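Local coordinates for protein mannonate dehydratase (Streptococcus suis, PDB 3BDK) that probably catalyses the metal-dependent dehydration of D-mannonate to 2-dehydro-3-deoxy-D-gluconate and water, using ferrous iron or manganese, at residues R26-K31 against P343-Y348. Sequence-based numbering, arbitrary orientation.
Sequences RWYGKK and PGYGLY. With DNO (D-mannose), chain C.
R26, Y28 and Y345 converge on a bound D-mannose, where two loops of the xylose isomerase-like TIM barrel form part of the sugar pocket. R26 runs its chain past the Y345 ring, CG anti to the backbone N (chi1 -166°) and extended through to NE. Its CD packs 3.8 Å from CE2 of Y345, and the guanidinium plane stands at 73° to that ring. R26 NH1 then makes a weak, fairly straight bond of 3.4 Å to sugar O5, which lies at the edge of the guanidinium group and in its plane. A weak, long ion pair with E84, another pocket residue, adds a protein partner for this arginine. W27 turns the other way, toward strand 47-50 and helix 36-40, and its backbone pairs with V49, tying the loop to the barrel wall. Y28 comes back to the sugar and turns its edge to the face of Y345 in a T-shaped stack, with ring centroids 5.2 Å apart. Its CE1 lies 3.8 Å from CD2 of Y345. The Y345 side chain, whose nearest atom is about 4 Å from the bound manganese, also meets the ring of H331. Y345 OH is modelled 2.4 Å from sugar O3, a doubtfully short hydrogen bond with either as donor. Y28 OH, over the Y345 ring and offset toward its rim, accepts a 3.2 Å hydrogen bond from sugar O3.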
loop_
_atom_site.group_PDB
_atom_site.type_symbol
_atom_site.label_atom_id
_atom_site.label_comp_id
_atom_site.label_asym_id
_atom_site.label_seq_id
_atom_site.Cartn_x
_atom_site.Cartn_y
_atom_site.Cartn_z
ATOM N N ARG A 26 5.994 -2.391 13.814
ATOM C CA ARG A 26 6.955 -2.280 14.899
ATOM C C ARG A 26 7.186 -0.835 15.286
ATOM O O ARG A 26 7.353 0.017 14.417
ATOM C CB ARG A 26 8.281 -2.946 14.535
ATOM C CG ARG A 26 9.196 -3.173 15.715
ATOM C CD ARG A 26 10.302 -4.109 15.341
ATOM N NE ARG A 26 11.341 -4.216 16.360
ATOM C CZ ARG A 26 12.299 -5.137 16.331
ATOM N NH1 ARG A 26 12.330 -6.007 15.332
ATOM N NH2 ARG A 26 13.219 -5.192 17.294
ATOM N N TRP A 27 7.184 -0.565 16.590
ATOM C CA TRP A 27 7.505 0.761 17.110
ATOM C C TRP A 27 8.611 0.659 18.168
ATOM O O TRP A 27 8.505 -0.108 19.123
ATOM C CB TRP A 27 6.242 1.451 17.653
ATOM C CG TRP A 27 6.470 2.877 18.120
ATOM C CD1 TRP A 27 6.793 3.964 17.344
ATOM C CD2 TRP A 27 6.394 3.360 19.468
ATOM N NE1 TRP A 27 6.924 5.088 18.130
ATOM C CE2 TRP A 27 6.688 4.750 19.433
ATOM C CE3 TRP A 27 6.109 2.752 20.705
ATOM C CZ2 TRP A 27 6.704 5.539 20.578
ATOM C CZ3 TRP A 27 6.130 3.539 21.851
ATOM C CH2 TRP A 27 6.426 4.922 21.777
ATOM N N TYR A 28 9.673 1.433 17.983
ATOM C CA TYR A 28 10.862 1.343 18.838
ATOM C C TYR A 28 10.833 2.182 20.129
ATOM O O TYR A 28 11.889 2.547 20.671
ATOM C CB TYR A 28 12.134 1.630 18.015
ATOM C CG TYR A 28 12.574 0.428 17.217
ATOM C CD1 TYR A 28 11.917 0.069 16.035
ATOM C CD2 TYR A 28 13.626 -0.377 17.660
ATOM C CE1 TYR A 28 12.309 -1.057 15.308
ATOM C CE2 TYR A 28 14.025 -1.500 16.941
ATOM C CZ TYR A 28 13.362 -1.839 15.767
ATOM O OH TYR A 28 13.758 -2.957 15.054
ATOM N N GLY A 29 9.634 2.466 20.632
ATOM C CA GLY A 29 9.501 3.245 21.857
ATOM C C GLY A 29 9.564 4.746 21.647
ATOM O O GLY A 29 9.760 5.231 20.524
ATOM N N LYS A 30 9.378 5.480 22.744
ATOM C CA LYS A 30 9.431 6.951 22.774
ATOM C C LYS A 30 10.515 7.516 21.839
ATOM O O LYS A 30 10.338 8.585 21.243
ATOM C CB LYS A 30 9.668 7.424 24.219
ATOM C CG LYS A 30 9.112 8.814 24.591
ATOM C CD LYS A 30 9.562 9.226 26.012
ATOM C CE LYS A 30 8.594 10.225 26.683
ATOM N NZ LYS A 30 9.001 10.636 28.077
ATOM N N LYS A 31 11.618 6.779 21.696
ATOM C CA LYS A 31 12.768 7.216 20.894
ATOM C C LYS A 31 12.625 7.021 19.371
ATOM O O LYS A 31 13.444 7.540 18.606
ATOM C CB LYS A 31 14.059 6.565 21.407
ATOM C CG LYS A 31 14.092 5.037 21.339
ATOM C CD LYS A 31 15.530 4.544 21.146
ATOM C CE LYS A 31 15.670 3.045 21.400
ATOM N NZ LYS A 31 17.099 2.665 21.640
ATOM N N PRO A 343 18.040 0.104 10.335
ATOM C CA PRO A 343 17.962 -0.800 9.188
ATOM C C PRO A 343 16.874 -0.529 8.144
ATOM O O PRO A 343 17.053 0.356 7.298
ATOM C CB PRO A 343 17.784 -2.149 9.880
ATOM C CG PRO A 343 18.716 -1.963 11.198
ATOM C CD PRO A 343 19.027 -0.448 11.282
ATOM N N GLY A 344 15.776 -1.277 8.177
ATOM C CA GLY A 344 14.739 -1.120 7.157
ATOM C C GLY A 344 13.477 -0.581 7.772
ATOM O O GLY A 344 12.374 -1.026 7.459
ATOM N N TYR A 345 13.640 0.404 8.640
ATOM C CA TYR A 345 12.556 0.749 9.535
ATOM C C TYR A 345 11.896 2.108 9.377
ATOM O O TYR A 345 11.005 2.437 10.158
ATOM C CB TYR A 345 12.948 0.442 10.987
ATOM C CG TYR A 345 12.801 -1.038 11.294
ATOM C CD1 TYR A 345 13.893 -1.898 11.227
ATOM C CD2 TYR A 345 11.556 -1.581 11.610
ATOM C CE1 TYR A 345 13.754 -3.245 11.486
ATOM C CE2 TYR A 345 11.406 -2.926 11.867
ATOM C CZ TYR A 345 12.505 -3.751 11.803
ATOM O OH TYR A 345 12.358 -5.085 12.061
ATOM N N GLY A 346 12.263 2.865 8.345
ATOM C CA GLY A 346 11.481 4.049 7.987
ATOM C C GLY A 346 10.000 3.731 7.829
ATOM O O GLY A 346 9.609 2.558 7.708
ATOM N N LEU A 347 9.172 4.773 7.815
ATOM C CA LEU A 347 7.724 4.601 7.866
ATOM C C LEU A 347 7.094 4.297 6.517
ATOM O O LEU A 347 6.118 3.553 6.437
ATOM C CB LEU A 347 7.076 5.839 8.491
ATOM C CG LEU A 347 5.572 6.103 8.310
ATOM C CD1 LEU A 347 4.731 5.217 9.188
ATOM C CD2 LEU A 347 5.304 7.553 8.618
ATOM N N TYR A 348 7.670 4.851 5.457
ATOM C CA TYR A 348 7.008 4.911 4.145
ATOM C C TYR A 348 6.788 3.575 3.465
ATOM O O TYR A 348 5.644 3.103 3.373
ATOM C CB TYR A 348 7.742 5.866 3.223
ATOM C CG TYR A 348 7.932 7.244 3.813
ATOM C CD1 TYR A 348 6.927 7.844 4.572
ATOM C CD2 TYR A 348 9.099 7.955 3.586
ATOM C CE1 TYR A 348 7.078 9.113 5.102
ATOM C CE2 TYR A 348 9.275 9.235 4.120
ATOM C CZ TYR A 348 8.250 9.804 4.874
ATOM O OH TYR A 348 8.412 11.060 5.405
HETATM C C1 DNO C . 16.277 -8.157 11.445
HETATM C C2 DNO C . 15.068 -7.369 11.976
HETATM C C3 DNO C . 15.383 -6.404 13.163
HETATM C C4 DNO C . 16.056 -6.917 14.478
HETATM C C5 DNO C . 15.654 -8.308 15.054
HETATM C C6 DNO C . 15.839 -8.308 16.577
HETATM O O1 DNO C . 16.196 -8.788 10.389
HETATM O O2 DNO C . 13.984 -8.263 12.287
HETATM O O3 DNO C . 14.171 -5.760 13.546
HETATM O O4 DNO C . 17.480 -6.808 14.355
HETATM O O5 DNO C . 14.296 -8.680 14.772
HETATM O O6 DNO C . 17.106 -8.886 16.901
#